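Local atomic coordinates of RabGDI protein (Plasmodium falciparum 3D7, PDB entry 3P1W), a protein that probably acts as a Rab GDP-dissociation inhibitor, holding Rab GTPases in their GDP-bound state during vesicle transport. Residues A[34-39]-A[44-49]; A[149-154]-A[160-165]; A[194-199]-A[204-209]; A[303-308]-A[451-456]. All coordinates share one frame; numbering follows the deposited sequence.

In the fold
Near the N terminus, interaction 1 closes the short turn between helix 30-41 and strand 46-49, the second half of a beta-alpha-beta unit in the Rossmann-like sheet. Interactions 2 and 3 follow in series, each closing a short loop within a group of helices on the opposite side of the chain's centre from interaction 1; they touch where E160 meets T205. Interaction 4 spans 142 intervening residues and brings helix 440-454, near the end of the modelled chain, back to strand 305-308. No contact encloses or crosses another. Interactions 1 and 4, with centres about 11 Å apart, meet through L39, W454 and I307, so helices from near both ends of the chain pack against one sheet.

Interaction 1: residues A[34-39]-A[44-49]; sequences ILSGLL and KKILVL
K44 and L39 are joined by the one hydrogen bond between 34-39 and 44-49: the backbone N of K44 donates to the carbonyl O of L39 at 2.8 Å. With an N-H...O angle of 158° the bond is fairly straight, although the donor lies 30° out of the carbonyl plane. It draws the start of 44-49 against the helix.

Apolar contacts carry the rest. L39 sets its CB against CG2 of I46 at 3.8 Å, while its CD2 lies 4.2 Å from CG of K44; the L39 and K44 side chains cross obliquely. I46 is branched at CB and uses both arms: with chi1 at 70°, CG1 sits between the backbone N and carbonyl carbon, and CD1 is carried to 3.7 Å from CB of S36 while CG2 is left for L39. The helix axis runs almost antiparallel to the strand, 9.6 Å away at closest approach. This is the return from helix to second strand in the beta-alpha-beta unit 20-26, 30-41, 46-49, consistent with the Rossmann-like clan of the GDI family. Beta-branched I46 and V48 suit an extended strand and both face the helix, with L47 between them turned away.

Among the polar groups, S36 OG lies 3.4 Å from CG2 of V48, yet it bonds to the carbonyl O of E32, one turn earlier. A small serine, its hydroxyl bonded within its own helix, can face the apolar V48 and I46 without leaving a polar group unpaired. K44 makes a cation-pi contact with W454 in the conformer modelled here.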
loop_
_atom_site.group_PDB
_atom_site.type_symbol
_atom_site.label_atom_id
_atom_site.label_comp_id
_atom_site.label_asym_id
_atom_site.label_seq_id
_atom_site.Cartn_x
_atom_site.Cartn_y
_atom_site.Cartn_z
ATOM N N ILE A 34 7.659 -2.174 11.160
ATOM C CA ILE A 34 8.794 -1.728 10.329
ATOM C C ILE A 34 9.675 -0.714 11.070
ATOM O O ILE A 34 10.930 -0.840 11.095
ATOM C CB ILE A 34 8.291 -1.142 8.958
ATOM C CG1 ILE A 34 7.602 -2.243 8.147
ATOM C CG2 ILE A 34 9.443 -0.523 8.197
ATOM C CD1 ILE A 34 6.676 -1.751 6.984
ATOM N N LEU A 35 9.039 0.263 11.708
ATOM C CA LEU A 35 9.750 1.257 12.496
ATOM C C LEU A 35 10.468 0.604 13.688
ATOM O O LEU A 35 11.599 0.956 13.999
ATOM C CB LEU A 35 8.800 2.365 12.976
ATOM C CG LEU A 35 8.442 3.415 11.921
ATOM C CD1 LEU A 35 7.165 4.167 12.278
ATOM C CD2 LEU A 35 9.598 4.362 11.667
ATOM N N SER A 36 9.821 -0.362 14.337
ATOM C CA SER A 36 10.450 -1.110 15.430
ATOM C C SER A 36 11.719 -1.825 14.948
ATOM O O SER A 36 12.761 -1.827 15.641
ATOM C CB SER A 36 9.475 -2.137 16.034
ATOM O OG SER A 36 8.367 -1.504 16.652
ATOM N N GLY A 37 11.619 -2.441 13.768
ATOM C CA GLY A 37 12.733 -3.103 13.098
ATOM C C GLY A 37 13.907 -2.172 12.860
ATOM O O GLY A 37 15.047 -2.495 13.221
ATOM N N LEU A 38 13.623 -1.008 12.281
ATOM C CA LEU A 38 14.635 0.029 12.070
ATOM C C LEU A 38 15.268 0.539 13.372
ATOM O O LEU A 38 16.497 0.752 13.431
ATOM C CB LEU A 38 14.022 1.206 11.315
ATOM C CG LEU A 38 13.676 0.931 9.844
ATOM C CD1 LEU A 38 12.834 2.066 9.305
ATOM C CD2 LEU A 38 14.968 0.755 9.036
ATOM N N LEU A 39 14.448 0.764 14.406
ATOM C CA LEU A 39 14.979 1.198 15.719
ATOM C C LEU A 39 15.903 0.139 16.325
ATOM O O LEU A 39 17.004 0.454 16.801
ATOM C CB LEU A 39 13.832 1.512 16.686
ATOM C CG LEU A 39 13.042 2.775 16.324
ATOM C CD1 LEU A 39 11.655 2.858 17.019
ATOM C CD2 LEU A 39 13.871 3.998 16.592
ATOM N N LYS A 44 18.630 0.952 19.088
ATOM C CA LYS A 44 17.779 1.593 20.096
ATOM C C LYS A 44 17.088 0.539 20.969
ATOM O O LYS A 44 16.859 -0.582 20.527
ATOM C CB LYS A 44 16.767 2.550 19.459
ATOM C CG LYS A 44 17.413 3.754 18.745
ATOM C CD LYS A 44 17.842 4.824 19.723
ATOM C CE LYS A 44 18.689 5.913 19.068
ATOM N NZ LYS A 44 19.234 6.839 20.107
ATOM N N LYS A 45 16.809 0.899 22.224
ATOM C CA LYS A 45 16.148 0.003 23.174
ATOM C C LYS A 45 14.646 0.271 23.123
ATOM O O LYS A 45 14.208 1.384 23.409
ATOM C CB LYS A 45 16.680 0.220 24.599
ATOM C CG LYS A 45 15.941 -0.625 25.647
ATOM C CD LYS A 45 16.637 -0.704 26.997
ATOM C CE LYS A 45 15.913 -1.722 27.868
ATOM N NZ LYS A 45 16.333 -1.650 29.283
ATOM N N ILE A 46 13.868 -0.750 22.764
ATOM C CA ILE A 46 12.445 -0.574 22.496
ATOM C C ILE A 46 11.584 -1.616 23.195
ATOM O O ILE A 46 12.052 -2.711 23.534
ATOM C CB ILE A 46 12.129 -0.633 20.959
ATOM C CG1 ILE A 46 12.303 -2.053 20.389
ATOM C CG2 ILE A 46 13.004 0.344 20.192
ATOM C CD1 ILE A 46 11.906 -2.197 18.887
ATOM N N LEU A 47 10.316 -1.260 23.373
ATOM C CA LEU A 47 9.276 -2.166 23.853
ATOM C C LEU A 47 8.104 -1.986 22.887
ATOM O O LEU A 47 7.744 -0.849 22.582
ATOM C CB LEU A 47 8.833 -1.775 25.248
ATOM C CG LEU A 47 7.692 -2.582 25.889
ATOM C CD1 LEU A 47 8.029 -4.069 25.999
ATOM C CD2 LEU A 47 7.335 -2.019 27.276
ATOM N N VAL A 48 7.513 -3.092 22.438
ATOM C CA VAL A 48 6.358 -3.047 21.516
ATOM C C VAL A 48 5.169 -3.707 22.198
ATOM O O VAL A 48 5.282 -4.872 22.623
ATOM C CB VAL A 48 6.692 -3.766 20.189
ATOM C CG1 VAL A 48 5.500 -3.692 19.205
ATOM C CG2 VAL A 48 7.957 -3.151 19.579
ATOM N N LEU A 49 4.064 -2.963 22.335
ATOM C CA LEU A 49 2.873 -3.405 23.062
ATOM C C LEU A 49 1.649 -3.321 22.182
ATOM O O LEU A 49 1.506 -2.351 21.433
ATOM C CB LEU A 49 2.618 -2.494 24.275
ATOM C CG LEU A 49 3.808 -2.358 25.221
ATOM C CD1 LEU A 49 3.440 -1.440 26.378
ATOM C CD2 LEU A 49 4.222 -3.728 25.717
#

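Interaction 2: residues A[149-154]-A[160-165]; sequences EALVSP and EKNRCK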
loop_
_atom_site.group_PDB
_atom_site.type_symbol
_atom_site.label_atom_id
_atom_site.label_comp_id
_atom_site.label_asym_id
_atom_site.label_seq_id
_atom_site.Cartn_x
_atom_site.Cartn_y
_atom_site.Cartn_z
ATOM N N GLU A 149 5.829 -3.306 -25.451
ATOM C CA GLU A 149 4.471 -3.457 -24.916
ATOM C C GLU A 149 3.597 -2.275 -25.320
ATOM O O GLU A 149 2.443 -2.467 -25.685
ATOM C CB GLU A 149 4.501 -3.669 -23.402
ATOM C CG GLU A 149 5.036 -5.055 -23.024
ATOM C CD GLU A 149 5.148 -5.310 -21.540
ATOM O OE1 GLU A 149 4.915 -4.397 -20.704
ATOM O OE2 GLU A 149 5.485 -6.464 -21.198
ATOM N N ALA A 150 4.164 -1.072 -25.321
ATOM C CA ALA A 150 3.455 0.131 -25.748
ATOM C C ALA A 150 2.998 0.082 -27.211
ATOM O O ALA A 150 1.867 0.475 -27.536
ATOM C CB ALA A 150 4.330 1.356 -25.523
ATOM N N LEU A 151 3.873 -0.414 -28.087
ATOM C CA LEU A 151 3.602 -0.420 -29.536
ATOM C C LEU A 151 2.409 -1.323 -29.885
ATOM O O LEU A 151 1.798 -1.175 -30.945
ATOM C CB LEU A 151 4.858 -0.868 -30.305
ATOM C CG LEU A 151 4.908 -0.535 -31.794
ATOM C CD1 LEU A 151 4.661 0.947 -31.999
ATOM C CD2 LEU A 151 6.251 -0.967 -32.403
ATOM N N VAL A 152 2.096 -2.222 -28.951
ATOM C CA VAL A 152 1.086 -3.276 -29.051
ATOM C C VAL A 152 -0.088 -3.074 -28.057
ATOM O O VAL A 152 -0.899 -3.992 -27.842
ATOM C CB VAL A 152 1.762 -4.652 -28.738
ATOM C CG1 VAL A 152 2.754 -4.528 -27.649
ATOM C CG2 VAL A 152 0.786 -5.663 -28.310
ATOM N N SER A 153 -0.194 -1.895 -27.446
ATOM C CA SER A 153 -1.159 -1.738 -26.343
ATOM C C SER A 153 -2.557 -1.358 -26.799
ATOM O O SER A 153 -2.723 -0.331 -27.442
ATOM C CB SER A 153 -0.699 -0.682 -25.356
ATOM O OG SER A 153 -1.680 -0.573 -24.340
ATOM N N PRO A 154 -3.584 -2.133 -26.389
ATOM C CA PRO A 154 -4.986 -1.769 -26.681
ATOM C C PRO A 154 -5.450 -0.455 -26.026
ATOM O O PRO A 154 -6.524 0.064 -26.344
ATOM C CB PRO A 154 -5.776 -2.957 -26.136
ATOM C CG PRO A 154 -4.892 -3.537 -25.068
ATOM C CD PRO A 154 -3.498 -3.366 -25.583
ATOM N N GLU A 160 -0.776 6.532 -31.701
ATOM C CA GLU A 160 -0.418 6.767 -30.296
ATOM C C GLU A 160 0.526 5.674 -29.797
ATOM O O GLU A 160 1.384 5.930 -28.955
ATOM C CB GLU A 160 -1.671 6.858 -29.419
ATOM C CG GLU A 160 -1.400 7.268 -27.969
ATOM C CD GLU A 160 -1.103 8.746 -27.788
ATOM O OE1 GLU A 160 -0.922 9.153 -26.619
ATOM O OE2 GLU A 160 -1.031 9.499 -28.796
ATOM N N LYS A 161 0.391 4.470 -30.343
ATOM C CA LYS A 161 1.278 3.364 -29.998
ATOM C C LYS A 161 2.738 3.710 -30.274
ATOM O O LYS A 161 3.605 3.478 -29.433
ATOM C CB LYS A 161 0.870 2.101 -30.759
ATOM C CG LYS A 161 -0.491 1.577 -30.329
ATOM C CD LYS A 161 -0.982 0.393 -31.132
ATOM C CE LYS A 161 -2.384 -0.010 -30.665
ATOM N NZ LYS A 161 -2.572 -1.473 -30.631
ATOM N N ASN A 162 2.996 4.276 -31.453
ATOM C CA ASN A 162 4.350 4.664 -31.849
ATOM C C ASN A 162 4.871 5.754 -30.921
ATOM O O ASN A 162 6.014 5.710 -30.480
ATOM C CB ASN A 162 4.398 5.185 -33.306
ATOM C CG ASN A 162 3.952 4.153 -34.334
ATOM O OD1 ASN A 162 4.732 3.751 -35.199
ATOM N ND2 ASN A 162 2.679 3.751 -34.276
ATOM N N ARG A 163 4.019 6.734 -30.637
ATOM C CA ARG A 163 4.382 7.851 -29.769
ATOM C C ARG A 163 4.746 7.357 -28.361
ATOM O O ARG A 163 5.764 7.759 -27.802
ATOM C CB ARG A 163 3.245 8.886 -29.712
ATOM C CG ARG A 163 2.918 9.495 -31.066
ATOM C CD ARG A 163 2.225 10.857 -30.981
ATOM N NE ARG A 163 0.767 10.773 -30.840
ATOM C CZ ARG A 163 -0.115 10.830 -31.842
ATOM N NH1 ARG A 163 0.279 10.940 -33.106
ATOM N NH2 ARG A 163 -1.417 10.755 -31.578
ATOM N N CYS A 164 3.927 6.465 -27.803
ATOM C CA CYS A 164 4.214 5.902 -26.482
ATOM C C CYS A 164 5.485 5.032 -26.498
ATOM O O CYS A 164 6.266 5.056 -25.546
ATOM C CB CYS A 164 3.025 5.096 -25.955
ATOM S SG CYS A 164 3.060 4.934 -24.174
ATOM N N LYS A 165 5.718 4.306 -27.597
ATOM C CA LYS A 165 6.966 3.546 -27.760
ATOM C C LYS A 165 8.153 4.498 -27.674
ATOM O O LYS A 165 9.121 4.214 -26.979
ATOM C CB LYS A 165 7.009 2.753 -29.077
ATOM C CG LYS A 165 8.381 2.058 -29.360
ATOM C CD LYS A 165 8.589 1.580 -30.830
ATOM C CE LYS A 165 8.487 2.701 -31.891
ATOM N NZ LYS A 165 9.759 3.022 -32.654
#
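A150 and L151, on helix 147-151, lie beside helix 158-173 with their backbones very near: the CA atoms of L151 and K161 are 4.5 Å apart, and those of A150 and K165 5.3 Å. The chain then runs past K161 through V152, S153 and P154. Alanine suits such closeness, its A150 CB packing 4.0 Å from CB of C164.

These two successive helices, joined by a short loop, meet in the helical part of the GDI fold, and K161 spans from the second to the loop. CG of K161 lies anti to its carbonyl carbon; from there the chain is extended at chi2 and chi3 and bends only at chi4, which takes it along 149-154: its CD lies 3.2 Å from the carbonyl O of L151, and its CE 3.3 Å from the carbonyl O of S153. The ammonium NZ is 3.4 Å from that same S153 O.

CG of L151 is anti to the backbone N (chi1 -162°), which brings CD1 to 3.7 Å from CA of N162 and CD2 to 3.8 Å from CD of K165. The leucine and K165 lie side by side and point the same way, so the lysine's methylenes extend the apolar patch.

Interaction 3: residues A[194-199]-A[204-209]; sequences EIYKHF and LTIDFL
Y196 lays one face of its ring against I206, and this aromatic-aliphatic pair is the heart of the contact. CG1 of I206 stands 3.9 Å from the ring centroid, 22° off the normal, a CH-pi contact over the face, displaced toward the CD2 side, where CG1 comes within 3.6 Å of CD2. The other branch of the isoleucine follows the ring outward: CG2 is 3.7 Å from CE2. A beta-branched side chain suits this place because its two arms can spread over a broad flat surface.

L209, one helical turn later, meets the far end of the tyrosine. Its CD1 lies 3.8 Å from CE1 and approaches the ring obliquely, while its CB is 3.7 Å from the OH of Y196. With CG of Y196 anti to the carbonyl carbon (chi1 -76°), the ring reaches across a gap in which the closest CA atoms, those of Y196 and I206, are 7.4 Å apart. Tyrosine fits by pairing an apolar ring with a polar tip: its buried hydroxyl hydrogen-bonds to the hydroxyl of Y221, which also touches I206.

Further out, L209 packs on Y168, and T205 bonds to E160. Helices 192-198 and 203-213, consecutive in the chain, both pack on helix 158-173, I195 and L209 meeting F167, with F208 and L204 touching strand 117-129.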
loop_
_atom_site.group_PDB
_atom_site.type_symbol
_atom_site.label_atom_id
_atom_site.label_comp_id
_atom_site.label_asym_id
_atom_site.label_seq_id
_atom_site.Cartn_x
_atom_site.Cartn_y
_atom_site.Cartn_z
ATOM N N GLU A 194 4.888 19.426 -20.063
ATOM C CA GLU A 194 5.645 19.873 -21.238
ATOM C C GLU A 194 6.384 18.697 -21.880
ATOM O O GLU A 194 6.475 18.629 -23.100
ATOM C CB GLU A 194 6.597 21.020 -20.882
ATOM C CG GLU A 194 5.862 22.316 -20.532
ATOM C CD GLU A 194 6.792 23.418 -20.061
ATOM O OE1 GLU A 194 7.323 24.161 -20.914
ATOM O OE2 GLU A 194 6.984 23.561 -18.839
ATOM N N ILE A 195 6.856 17.742 -21.069
ATOM C CA ILE A 195 7.493 16.534 -21.611
ATOM C C ILE A 195 6.483 15.660 -22.363
ATOM O O ILE A 195 6.785 15.148 -23.436
ATOM C CB ILE A 195 8.166 15.676 -20.523
ATOM C CG1 ILE A 195 9.335 16.420 -19.869
ATOM C CG2 ILE A 195 8.648 14.346 -21.126
ATOM C CD1 ILE A 195 10.504 16.705 -20.816
ATOM N N TYR A 196 5.286 15.481 -21.799
ATOM C CA TYR A 196 4.231 14.743 -22.493
ATOM C C TYR A 196 3.922 15.381 -23.855
ATOM O O TYR A 196 3.879 14.696 -24.872
ATOM C CB TYR A 196 2.947 14.701 -21.661
ATOM C CG TYR A 196 2.928 13.746 -20.476
ATOM C CD1 TYR A 196 3.522 12.482 -20.536
ATOM C CD2 TYR A 196 2.258 14.095 -19.305
ATOM C CE1 TYR A 196 3.455 11.583 -19.449
ATOM C CE2 TYR A 196 2.189 13.217 -18.211
ATOM C CZ TYR A 196 2.800 11.969 -18.280
ATOM O OH TYR A 196 2.715 11.109 -17.189
ATOM N N LYS A 197 3.678 16.688 -23.841
ATOM C CA LYS A 197 3.405 17.461 -25.065
ATOM C C LYS A 197 4.525 17.362 -26.093
ATOM O O LYS A 197 4.256 17.397 -27.292
ATOM C CB LYS A 197 3.144 18.942 -24.733
ATOM C CG LYS A 197 1.794 19.189 -24.056
ATOM C CD LYS A 197 1.646 20.644 -23.578
ATOM N N HIS A 198 5.769 17.234 -25.635
ATOM C CA HIS A 198 6.889 17.042 -26.554
ATOM C C HIS A 198 6.722 15.733 -27.324
ATOM O O HIS A 198 6.990 15.685 -28.518
ATOM C CB HIS A 198 8.247 17.061 -25.843
ATOM C CG HIS A 198 9.397 16.758 -26.755
ATOM N ND1 HIS A 198 9.950 17.705 -27.594
ATOM C CD2 HIS A 198 10.077 15.609 -26.985
ATOM C CE1 HIS A 198 10.929 17.154 -28.290
ATOM N NE2 HIS A 198 11.023 15.883 -27.948
ATOM N N PHE A 199 6.259 14.681 -26.642
ATOM C CA PHE A 199 6.001 13.405 -27.323
ATOM C C PHE A 199 4.598 13.325 -27.926
ATOM O O PHE A 199 4.238 12.309 -28.511
ATOM C CB PHE A 199 6.255 12.230 -26.380
ATOM C CG PHE A 199 7.703 12.017 -26.077
ATOM C CD1 PHE A 199 8.282 12.589 -24.958
ATOM C CD2 PHE A 199 8.491 11.265 -26.932
ATOM C CE1 PHE A 199 9.635 12.405 -24.681
ATOM C CE2 PHE A 199 9.846 11.081 -26.670
ATOM C CZ PHE A 199 10.419 11.653 -25.541
ATOM N N LEU A 204 -5.779 10.204 -22.443
ATOM C CA LEU A 204 -5.908 8.843 -21.939
ATOM C C LEU A 204 -4.544 8.198 -21.703
ATOM O O LEU A 204 -4.356 7.457 -20.730
ATOM C CB LEU A 204 -6.772 7.998 -22.889
ATOM C CG LEU A 204 -8.274 8.331 -22.855
ATOM C CD1 LEU A 204 -9.013 7.695 -24.062
ATOM C CD2 LEU A 204 -8.907 7.926 -21.519
ATOM N N THR A 205 -3.563 8.514 -22.549
ATOM C CA THR A 205 -2.198 8.013 -22.336
ATOM C C THR A 205 -1.598 8.587 -21.065
ATOM O O THR A 205 -1.032 7.849 -20.254
ATOM C CB THR A 205 -1.281 8.348 -23.516
ATOM O OG1 THR A 205 -1.913 7.909 -24.712
ATOM C CG2 THR A 205 0.086 7.652 -23.369
ATOM N N ILE A 206 -1.739 9.901 -20.910
ATOM C CA ILE A 206 -1.310 10.631 -19.717
ATOM C C ILE A 206 -1.973 10.037 -18.467
ATOM O O ILE A 206 -1.323 9.850 -17.429
ATOM C CB ILE A 206 -1.624 12.147 -19.852
ATOM C CG1 ILE A 206 -0.692 12.778 -20.903
ATOM C CG2 ILE A 206 -1.453 12.863 -18.514
ATOM C CD1 ILE A 206 -1.152 14.133 -21.456
ATOM N N ASP A 207 -3.256 9.717 -18.590
ATOM C CA ASP A 207 -3.998 9.099 -17.498
ATOM C C ASP A 207 -3.355 7.834 -16.967
ATOM O O ASP A 207 -3.134 7.732 -15.752
ATOM C CB ASP A 207 -5.418 8.763 -17.934
ATOM C CG ASP A 207 -6.258 9.983 -18.169
ATOM O OD1 ASP A 207 -5.833 11.086 -17.756
ATOM O OD2 ASP A 207 -7.345 9.820 -18.790
ATOM N N PHE A 208 -3.076 6.852 -17.832
ATOM C CA PHE A 208 -2.520 5.590 -17.311
ATOM C C PHE A 208 -1.045 5.737 -16.963
ATOM O O PHE A 208 -0.562 5.091 -16.027
ATOM C CB PHE A 208 -2.790 4.367 -18.211
ATOM C CG PHE A 208 -1.850 4.225 -19.392
ATOM C CD1 PHE A 208 -0.561 3.746 -19.217
ATOM C CD2 PHE A 208 -2.285 4.516 -20.676
ATOM C CE1 PHE A 208 0.296 3.598 -20.307
ATOM C CE2 PHE A 208 -1.437 4.368 -21.766
ATOM C CZ PHE A 208 -0.149 3.915 -21.580
ATOM N N LEU A 209 -0.316 6.583 -17.696
ATOM C CA LEU A 209 1.082 6.829 -17.301
ATOM C C LEU A 209 1.192 7.400 -15.893
ATOM O O LEU A 209 2.010 6.949 -15.097
ATOM C CB LEU A 209 1.788 7.755 -18.291
ATOM C CG LEU A 209 2.080 7.059 -19.616
ATOM C CD1 LEU A 209 2.558 8.051 -20.663
ATOM C CD2 LEU A 209 3.087 5.957 -19.378
#

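Interaction 4: residues A[303-308]-A[451-456]; sequences CDKVIC and ENLWGQ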
loop_
_atom_site.group_PDB
_atom_site.type_symbol
_atom_site.label_atom_id
_atom_site.label_comp_id
_atom_site.label_asym_id
_atom_site.label_seq_id
_atom_site.Cartn_x
_atom_site.Cartn_y
_atom_site.Cartn_z
ATOM N N CYS A 303 9.967 6.209 28.981
ATOM C CA CYS A 303 10.495 6.286 27.620
ATOM C C CYS A 303 10.718 7.729 27.199
ATOM O O CYS A 303 10.203 8.661 27.824
ATOM C CB CYS A 303 9.552 5.582 26.632
ATOM S SG CYS A 303 7.881 6.262 26.637
ATOM N N ASP A 304 11.525 7.908 26.164
ATOM C CA ASP A 304 11.822 9.240 25.626
ATOM C C ASP A 304 10.903 9.567 24.447
ATOM O O ASP A 304 10.636 10.743 24.173
ATOM C CB ASP A 304 13.289 9.320 25.177
ATOM C CG ASP A 304 14.262 9.104 26.325
ATOM O OD1 ASP A 304 13.960 9.536 27.457
ATOM O OD2 ASP A 304 15.322 8.497 26.097
ATOM N N LYS A 305 10.440 8.533 23.747
ATOM C CA LYS A 305 9.512 8.712 22.631
ATOM C C LYS A 305 8.507 7.593 22.548
ATOM O O LYS A 305 8.758 6.476 23.004
ATOM C CB LYS A 305 10.283 8.801 21.297
ATOM C CG LYS A 305 11.371 9.907 21.273
ATOM C CD LYS A 305 12.107 9.970 19.948
ATOM C CE LYS A 305 13.336 10.877 19.983
ATOM N NZ LYS A 305 13.075 12.257 20.514
ATOM N N VAL A 306 7.378 7.884 21.897
ATOM C CA VAL A 306 6.388 6.873 21.612
ATOM C C VAL A 306 6.063 6.921 20.107
ATOM O O VAL A 306 6.018 7.996 19.515
ATOM C CB VAL A 306 5.091 7.113 22.424
ATOM C CG1 VAL A 306 3.920 6.258 21.910
ATOM C CG2 VAL A 306 5.307 6.842 23.899
ATOM N N ILE A 307 5.858 5.752 19.508
ATOM C CA ILE A 307 5.266 5.658 18.146
ATOM C C ILE A 307 4.012 4.863 18.304
ATOM O O ILE A 307 4.030 3.804 18.936
ATOM C CB ILE A 307 6.213 4.963 17.151
ATOM C CG1 ILE A 307 7.505 5.752 16.975
ATOM C CG2 ILE A 307 5.523 4.785 15.765
ATOM C CD1 ILE A 307 8.657 4.884 16.396
ATOM N N CYS A 308 2.897 5.340 17.753
ATOM C CA CYS A 308 1.678 4.585 17.877
ATOM C C CYS A 308 0.735 4.865 16.737
ATOM O O CYS A 308 0.891 5.843 16.030
ATOM C CB CYS A 308 0.995 4.903 19.202
ATOM S SG CYS A 308 0.428 6.603 19.413
ATOM N N GLU A 451 12.485 10.255 9.923
ATOM C CA GLU A 451 13.217 11.513 9.736
ATOM C C GLU A 451 13.097 12.447 10.949
ATOM O O GLU A 451 14.077 13.096 11.352
ATOM C CB GLU A 451 12.729 12.259 8.488
ATOM C CG GLU A 451 13.368 13.652 8.269
ATOM C CD GLU A 451 12.982 14.324 6.932
ATOM O OE1 GLU A 451 11.986 13.931 6.306
ATOM O OE2 GLU A 451 13.688 15.267 6.516
ATOM N N ASN A 452 11.888 12.530 11.495
ATOM C CA ASN A 452 11.570 13.480 12.564
ATOM C C ASN A 452 11.847 12.976 13.965
ATOM O O ASN A 452 11.928 13.775 14.901
ATOM C CB ASN A 452 10.119 13.933 12.427
ATOM C CG ASN A 452 9.927 14.864 11.251
ATOM O OD1 ASN A 452 10.418 15.983 11.270
ATOM N ND2 ASN A 452 9.225 14.411 10.230
ATOM N N LEU A 453 11.997 11.662 14.111
ATOM C CA LEU A 453 12.449 11.075 15.359
ATOM C C LEU A 453 13.893 11.455 15.609
ATOM O O LEU A 453 14.239 11.861 16.705
ATOM C CB LEU A 453 12.389 9.542 15.331
ATOM C CG LEU A 453 11.075 8.768 15.406
ATOM C CD1 LEU A 453 11.377 7.283 15.186
ATOM C CD2 LEU A 453 10.376 8.959 16.729
ATOM N N TRP A 454 14.739 11.328 14.592
ATOM C CA TRP A 454 16.175 11.551 14.771
ATOM C C TRP A 454 16.744 12.695 13.935
ATOM O O TRP A 454 17.950 12.943 13.971
ATOM C CB TRP A 454 16.927 10.255 14.480
ATOM C CG TRP A 454 16.288 9.076 15.147
ATOM C CD1 TRP A 454 15.685 8.010 14.537
ATOM C CD2 TRP A 454 16.159 8.857 16.560
ATOM N NE1 TRP A 454 15.202 7.136 15.485
ATOM C CE2 TRP A 454 15.481 7.633 16.733
ATOM C CE3 TRP A 454 16.559 9.574 17.693
ATOM C CZ2 TRP A 454 15.196 7.111 17.994
ATOM C CZ3 TRP A 454 16.272 9.055 18.942
ATOM C CH2 TRP A 454 15.600 7.837 19.083
ATOM N N GLY A 455 15.892 13.388 13.185
ATOM C CA GLY A 455 16.324 14.584 12.442
ATOM C C GLY A 455 17.102 14.282 11.170
ATOM O O GLY A 455 17.610 15.197 10.517
ATOM N N GLN A 456 17.179 13.010 10.796
ATOM C CA GLN A 456 17.965 12.580 9.645
ATOM C C GLN A 456 17.168 11.578 8.820
ATOM O O GLN A 456 16.599 10.631 9.371
ATOM C CB GLN A 456 19.250 11.912 10.127
ATOM C CG GLN A 456 18.978 10.601 10.868
ATOM C CD GLN A 456 20.166 10.070 11.624
ATOM O OE1 GLN A 456 20.869 10.807 12.328
ATOM N NE2 GLN A 456 20.386 8.756 11.507
#
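K305 reaches from strand 305-308 toward the last turn of helix 440-454, meeting L453 and W454 along its outer methylenes. From CB the chain leaves with CG anti to the carbonyl carbon (chi1 -55°) and stays extended through CG and CD. CD packs 3.8 Å from CD2 of L453, with the two side chains sliding past each other in opposite directions. The next carbon, CE, meets the carbonyl O of L453 at 3.5 Å and CZ3 of W454 at 3.6 Å, the indole being approached obliquely in the conformer given, one of two. A bend at chi4 (-52°) then sets NZ 4.0 Å from the carbonyl O of L453, and the ammonium has a weak hydrogen bond to OD1 of N426. Lysine suits this border because its long apolar stem can cover leucine and tryptophan while its charged end finds a polar partner.

Strand 305-308 lies between strands 20-26 and 427-429, parallel to both, in the Rossmann-like sheet, and helix 440-454 packs beside helix 30-41 on the same face of the sheet, where I307 also touches L35 and L39. I307, two residues on and on the same face of the strand as K305, continues the contact deeper: its CD1 is 3.8 Å from CD1 of L453, their side chains crossing at about a right angle. A branched leucine serves both positions, giving CD2 to K305 and CD1 to I307, and it also touches F428. W454, whose ring packs against the CB of L453, meets W450 edge-to-face.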